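Local coordinates for nucleoporin NUP82 (Saccharomyces cerevisiae, PDB 3PBP), which serves as a structural component of the nuclear pore complex and interacts with the nucleoporin NUP116 through its N-terminal beta-propeller domain, the part present here, at residues G203-F208 against F285-F290; K329-S334 against V343-L348. The protein carries 1 engineered substitution. All blocks are in the same frame, centred on the assembly; numbering follows the deposited sequence.

Interaction 1 of 2, residues G203-F208 against F285-F290; sequences GDIFAF and FTINPF
Phe285 meets Ile205 and Ala207 at the junction of two neighbouring sheets of the NUP82 beta-propeller. Strand 204-208 is an outermost strand of one sheet, and strand 286-288 lies at the edge of the next. Instead of pairing along their length, the two segments share a single backbone hydrogen bond, from Phe285 N to Ile205 O (2.9 Å, 158° at the hydrogen), and the rest of the buried fit is a matter of shape. The bump is the phenyl ring. With CG beside its own backbone N and anti to the carbonyl carbon (chi1 -92°), the ring runs along strand 204-208 from Ile205 toward Ala207 and brings an edge up to Ile205 O. It lies alongside a shallow hollow formed by Ile205, its carbonyl and Ala207, with Phe206 turned away. Both side chains come from the strand side, one after the other: Ile205 CG2 lies 4.2 Å from Phe285 CD1, and further out Ala207 CB approaches Phe285 CE1 obliquely, at 3.5 Å. Leu348 and Met333 also pack against this ring. A serine in place of Phe285 could keep the backbone bond, but it would probably open a gap beside Ile205 and Ala207 and deprive both methyl groups of their aromatic partner. The Asp204 end of the contact borders NUP116: Asp204 OD2 forms a salt bridge with Lys98 of the NUP116 chain, and the same lysine is hydrogen-bonded to Gly203 O. Ile205 presents a second, smaller bump. Its CG1 branch runs out from beside the backbone N in an extended form toward the next inward-facing residue of the opposing segment, and both isoleucines also touch Leu327. There the two side chains meet end methyl to end methyl, Ile205 CD1 lying 4.3 Å from Ile287 CD1.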
loop_
_atom_site.group_PDB
_atom_site.type_symbol
_atom_site.label_atom_id
_atom_site.label_comp_id
_atom_site.label_asym_id
_atom_site.label_seq_id
_atom_site.Cartn_x
_atom_site.Cartn_y
_atom_site.Cartn_z
ATOM N N GLY A 203 -1.563 0.066 -13.449
ATOM C CA GLY A 203 -2.261 -0.109 -12.191
ATOM C C GLY A 203 -2.292 -1.537 -11.684
ATOM O O GLY A 203 -2.789 -2.447 -12.346
ATOM N N ASP A 204 -1.747 -1.728 -10.493
ATOM C CA ASP A 204 -1.715 -3.036 -9.866
ATOM C C ASP A 204 -1.820 -2.904 -8.352
ATOM O O ASP A 204 -1.688 -1.811 -7.809
ATOM C CB ASP A 204 -0.433 -3.769 -10.252
ATOM C CG ASP A 204 -0.550 -4.466 -11.601
ATOM O OD1 ASP A 204 -1.366 -5.423 -11.709
ATOM O OD2 ASP A 204 0.170 -4.052 -12.547
ATOM N N ILE A 205 -2.075 -4.015 -7.675
ATOM C CA ILE A 205 -2.193 -3.993 -6.233
ATOM C C ILE A 205 -1.125 -4.868 -5.575
ATOM O O ILE A 205 -0.897 -6.001 -5.971
ATOM C CB ILE A 205 -3.601 -4.463 -5.790
ATOM C CG1 ILE A 205 -4.648 -3.494 -6.334
ATOM C CG2 ILE A 205 -3.664 -4.574 -4.277
ATOM C CD1 ILE A 205 -6.058 -3.907 -6.091
ATOM N N PHE A 206 -0.447 -4.316 -4.582
ATOM C CA PHE A 206 0.551 -5.074 -3.857
ATOM C C PHE A 206 0.107 -5.014 -2.411
ATOM O O PHE A 206 -0.847 -4.292 -2.076
ATOM C CB PHE A 206 1.946 -4.460 -4.026
ATOM C CG PHE A 206 2.496 -4.588 -5.423
ATOM C CD1 PHE A 206 1.990 -3.806 -6.467
ATOM C CD2 PHE A 206 3.472 -5.527 -5.710
ATOM C CE1 PHE A 206 2.451 -3.967 -7.777
ATOM C CE2 PHE A 206 3.938 -5.694 -7.018
ATOM C CZ PHE A 206 3.423 -4.914 -8.051
ATOM N N ALA A 207 0.770 -5.771 -1.548
ATOM C CA ALA A 207 0.371 -5.750 -0.158
ATOM C C ALA A 207 1.460 -6.162 0.799
ATOM O O ALA A 207 2.278 -7.021 0.498
ATOM C CB ALA A 207 -0.847 -6.631 0.039
ATOM N N PHE A 208 1.461 -5.508 1.953
ATOM C CA PHE A 208 2.393 -5.790 3.031
ATOM C C PHE A 208 1.581 -6.548 4.092
ATOM O O PHE A 208 0.631 -6.013 4.666
ATOM C CB PHE A 208 2.915 -4.485 3.621
ATOM C CG PHE A 208 3.898 -3.784 2.760
ATOM C CD1 PHE A 208 5.235 -4.182 2.746
ATOM C CD2 PHE A 208 3.503 -2.711 1.975
ATOM C CE1 PHE A 208 6.169 -3.509 1.956
ATOM C CE2 PHE A 208 4.420 -2.028 1.180
ATOM C CZ PHE A 208 5.762 -2.428 1.171
ATOM N N PHE A 285 -1.185 -8.577 -7.160
ATOM C CA PHE A 285 -2.353 -9.380 -6.943
ATOM C C PHE A 285 -2.959 -9.628 -8.310
ATOM O O PHE A 285 -2.828 -8.822 -9.230
ATOM C CB PHE A 285 -3.382 -8.638 -6.096
ATOM C CG PHE A 285 -3.259 -8.883 -4.631
ATOM C CD1 PHE A 285 -2.148 -8.440 -3.930
ATOM C CD2 PHE A 285 -4.258 -9.551 -3.950
ATOM C CE1 PHE A 285 -2.037 -8.661 -2.570
ATOM C CE2 PHE A 285 -4.157 -9.783 -2.587
ATOM C CZ PHE A 285 -3.045 -9.338 -1.893
ATOM N N THR A 286 -3.630 -10.758 -8.427
ATOM C CA THR A 286 -4.309 -11.126 -9.643
ATOM C C THR A 286 -5.692 -10.475 -9.547
ATOM O O THR A 286 -6.340 -10.560 -8.509
ATOM C CB THR A 286 -4.414 -12.641 -9.692
ATOM O OG1 THR A 286 -3.420 -13.140 -10.579
ATOM C CG2 THR A 286 -5.755 -13.081 -10.140
ATOM N N ILE A 287 -6.137 -9.783 -10.589
ATOM C CA ILE A 287 -7.473 -9.174 -10.549
ATOM C C ILE A 287 -8.277 -9.892 -11.622
ATOM O O ILE A 287 -8.204 -9.548 -12.795
ATOM C CB ILE A 287 -7.443 -7.653 -10.862
ATOM C CG1 ILE A 287 -6.566 -6.918 -9.840
ATOM C CG2 ILE A 287 -8.856 -7.091 -10.825
ATOM C CD1 ILE A 287 -6.487 -5.431 -10.063
ATOM N N ASN A 288 -9.047 -10.890 -11.207
ATOM C CA ASN A 288 -9.816 -11.707 -12.130
ATOM C C ASN A 288 -11.331 -11.560 -12.004
ATOM O O ASN A 288 -11.893 -11.723 -10.922
ATOM C CB ASN A 288 -9.438 -13.163 -11.895
ATOM C CG ASN A 288 -9.844 -14.065 -13.031
ATOM O OD1 ASN A 288 -10.662 -13.703 -13.869
ATOM N ND2 ASN A 288 -9.279 -15.256 -13.056
ATOM N N PRO A 289 -12.025 -11.260 -13.114
ATOM C CA PRO A 289 -11.519 -11.045 -14.474
ATOM C C PRO A 289 -11.301 -9.558 -14.760
ATOM O O PRO A 289 -12.230 -8.765 -14.646
ATOM C CB PRO A 289 -12.627 -11.634 -15.330
ATOM C CG PRO A 289 -13.865 -11.204 -14.570
ATOM C CD PRO A 289 -13.488 -11.486 -13.129
ATOM N N PHE A 290 -10.088 -9.184 -15.147
ATOM C CA PHE A 290 -9.790 -7.786 -15.434
ATOM C C PHE A 290 -10.440 -7.265 -16.714
ATOM O O PHE A 290 -10.261 -7.841 -17.787
ATOM C CB PHE A 290 -8.287 -7.569 -15.532
ATOM C CG PHE A 290 -7.909 -6.126 -15.581
ATOM C CD1 PHE A 290 -8.153 -5.297 -14.485
ATOM C CD2 PHE A 290 -7.359 -5.575 -16.728
ATOM C CE1 PHE A 290 -7.859 -3.932 -14.532
ATOM C CE2 PHE A 290 -7.060 -4.212 -16.786
ATOM C CZ PHE A 290 -7.313 -3.387 -15.681
#

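Interaction 2 of 2, residues K329-S334 against V343-L348; sequences KDLEMS and VYNNSL
In the connection between the antiparallel strands 323-329 and 347-355, Asp330 reaches across to Ser347, whose OG donates a hydrogen bond to Asp330 OD2 (2.6 Å) on the syn lone pair of that oxygen. Ser347 OG can do this because it extends anti to its backbone N (chi1 163°). Beside this polar link, Leu331 crosses Asn345 at about a right angle: Leu331 CB lies 3.5 Å from Asn345 CB, and Leu331 CD1 rests 3.8 Å from Ser347 CB. Further along the loop the amide of Asn345 reaches back across the gap, where ND2 binds Glu332 O (2.9 Å, 161° at the hydrogen). That acceptor lies in the amide plane, although the donor is tilted 27° from the carbonyl plane. The returning chain bends here in an inverse gamma turn centred on Asn346, with a weak bond from Ser347 N to Asn345 O. Over the turn lies the selenomethionine Met333, bent at its far end, with CE 4.0 Å from Asn346 ND2; that nitrogen is hydrogen-bonded to Gln282 OE1. Where the strands begin to run together, Leu348 CD2 packs against Lys329 CB at 3.6 Å.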
loop_
_atom_site.group_PDB
_atom_site.type_symbol
_atom_site.label_atom_id
_atom_site.label_comp_id
_atom_site.label_asym_id
_atom_site.label_seq_id
_atom_site.Cartn_x
_atom_site.Cartn_y
_atom_site.Cartn_z
ATOM N N LYS A 329 -11.450 -10.299 -2.171
ATOM C CA LYS A 329 -10.324 -11.215 -1.947
ATOM C C LYS A 329 -10.816 -12.596 -1.497
ATOM O O LYS A 329 -11.242 -12.763 -0.354
ATOM C CB LYS A 329 -9.390 -10.616 -0.898
ATOM C CG LYS A 329 -8.285 -11.506 -0.420
ATOM C CD LYS A 329 -7.374 -10.692 0.471
ATOM C CE LYS A 329 -6.654 -11.547 1.503
ATOM N NZ LYS A 329 -7.541 -12.097 2.578
ATOM N N ASP A 330 -10.754 -13.571 -2.409
ATOM C CA ASP A 330 -11.215 -14.929 -2.153
ATOM C C ASP A 330 -10.232 -15.871 -1.483
ATOM O O ASP A 330 -10.649 -16.818 -0.813
ATOM C CB ASP A 330 -11.693 -15.594 -3.448
ATOM C CG ASP A 330 -10.600 -15.693 -4.511
ATOM O OD1 ASP A 330 -10.533 -16.729 -5.225
ATOM O OD2 ASP A 330 -9.816 -14.728 -4.654
ATOM N N LEU A 331 -8.934 -15.645 -1.666
ATOM C CA LEU A 331 -7.954 -16.526 -1.047
ATOM C C LEU A 331 -7.361 -15.930 0.210
ATOM O O LEU A 331 -7.298 -14.710 0.361
ATOM C CB LEU A 331 -6.857 -16.863 -2.040
ATOM C CG LEU A 331 -7.415 -17.498 -3.311
ATOM C CD1 LEU A 331 -6.271 -18.032 -4.153
ATOM C CD2 LEU A 331 -8.369 -18.612 -2.947
ATOM N N GLU A 332 -6.949 -16.787 1.132
ATOM C CA GLU A 332 -6.355 -16.310 2.372
ATOM C C GLU A 332 -4.839 -16.153 2.186
ATOM O O GLU A 332 -4.138 -17.106 1.805
ATOM C CB GLU A 332 -6.649 -17.301 3.497
ATOM C CG GLU A 332 -6.264 -16.817 4.880
ATOM C CD GLU A 332 -6.985 -15.549 5.278
ATOM O OE1 GLU A 332 -8.233 -15.524 5.198
ATOM O OE2 GLU A 332 -6.300 -14.581 5.677
HETATM N N MSE A 333 -4.331 -14.950 2.431
HETATM C CA MSE A 333 -2.906 -14.718 2.288
HETATM C C MSE A 333 -2.173 -15.288 3.484
HETATM O O MSE A 333 -2.758 -15.533 4.543
HETATM C CB MSE A 333 -2.585 -13.229 2.249
HETATM C CG MSE A 333 -3.174 -12.424 1.112
HETATM SE SE MSE A 333 -2.885 -10.495 1.473
HETATM C CE MSE A 333 -0.963 -10.426 1.147
ATOM N N SER A 334 -0.874 -15.486 3.305
ATOM C CA SER A 334 -0.026 -15.955 4.379
ATOM C C SER A 334 0.929 -14.797 4.596
ATOM O O SER A 334 1.233 -14.034 3.667
ATOM C CB SER A 334 0.771 -17.184 3.968
ATOM O OG SER A 334 1.791 -16.842 3.039
ATOM N N VAL A 343 4.191 -14.173 -4.104
ATOM C CA VAL A 343 2.834 -14.099 -4.579
ATOM C C VAL A 343 2.341 -15.388 -3.961
ATOM O O VAL A 343 3.152 -16.273 -3.676
ATOM C CB VAL A 343 2.752 -14.203 -6.105
ATOM C CG1 VAL A 343 1.328 -14.533 -6.500
ATOM C CG2 VAL A 343 3.180 -12.903 -6.746
ATOM N N TYR A 344 1.047 -15.502 -3.727
ATOM C CA TYR A 344 0.499 -16.716 -3.145
ATOM C C TYR A 344 -0.807 -16.320 -2.534
ATOM O O TYR A 344 -0.867 -15.613 -1.540
ATOM C CB TYR A 344 1.397 -17.342 -2.070
ATOM C CG TYR A 344 0.733 -18.553 -1.451
ATOM C CD1 TYR A 344 0.472 -19.702 -2.212
ATOM C CD2 TYR A 344 0.234 -18.506 -0.148
ATOM C CE1 TYR A 344 -0.287 -20.769 -1.696
ATOM C CE2 TYR A 344 -0.525 -19.563 0.380
ATOM C CZ TYR A 344 -0.786 -20.689 -0.403
ATOM O OH TYR A 344 -1.583 -21.697 0.105
ATOM N N ASN A 345 -1.864 -16.783 -3.156
ATOM C CA ASN A 345 -3.180 -16.441 -2.708
ATOM C C ASN A 345 -3.364 -14.932 -2.743
ATOM O O ASN A 345 -4.248 -14.384 -2.075
ATOM C CB ASN A 345 -3.421 -17.040 -1.326
ATOM C CG ASN A 345 -3.551 -18.549 -1.382
ATOM O OD1 ASN A 345 -3.384 -19.153 -2.444
ATOM N ND2 ASN A 345 -3.849 -19.162 -0.244
ATOM N N ASN A 346 -2.517 -14.264 -3.525
ATOM C CA ASN A 346 -2.632 -12.820 -3.719
ATOM C C ASN A 346 -3.659 -12.734 -4.840
ATOM O O ASN A 346 -3.336 -12.402 -5.980
ATOM C CB ASN A 346 -1.298 -12.201 -4.172
ATOM C CG ASN A 346 -0.284 -12.061 -3.028
ATOM O OD1 ASN A 346 0.624 -11.267 -3.110
ATOM N ND2 ASN A 346 -0.446 -12.841 -1.973
ATOM N N SER A 347 -4.903 -13.046 -4.492
ATOM C CA SER A 347 -5.983 -13.094 -5.457
ATOM C C SER A 347 -7.198 -12.236 -5.167
ATOM O O SER A 347 -7.771 -12.308 -4.096
ATOM C CB SER A 347 -6.441 -14.548 -5.622
ATOM O OG SER A 347 -7.713 -14.614 -6.247
ATOM N N LEU A 348 -7.587 -11.438 -6.151
ATOM C CA LEU A 348 -8.757 -10.587 -6.059
ATOM C C LEU A 348 -9.697 -10.942 -7.211
ATOM O O LEU A 348 -9.267 -11.256 -8.326
ATOM C CB LEU A 348 -8.372 -9.119 -6.164
ATOM C CG LEU A 348 -7.696 -8.501 -4.956
ATOM C CD1 LEU A 348 -7.318 -7.079 -5.293
ATOM C CD2 LEU A 348 -8.636 -8.552 -3.763
#

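Following the chain from the N terminus, strand 204-208 completes a three-stranded sheet before a long excursion, rich in helix and including 220-235 and 243-262, returns at 285-290, where interaction 1 closes the loop. Strands 299-306, 313-319 and 323-329 follow, and interaction 2 then closes a much shorter loop as the chain turns back into strand 347-355. The two contacts are in series, neither nested nor crossed, yet they touch. Strands 286-288 and 347-355 run parallel as neighbours, with probable hydrogen bonds from Leu348 N to Thr286 O and from Asn288 N to Leu348 O. Leu348 also packs on Ile205, so the short loop's returning strand borders the junction between the two sheets.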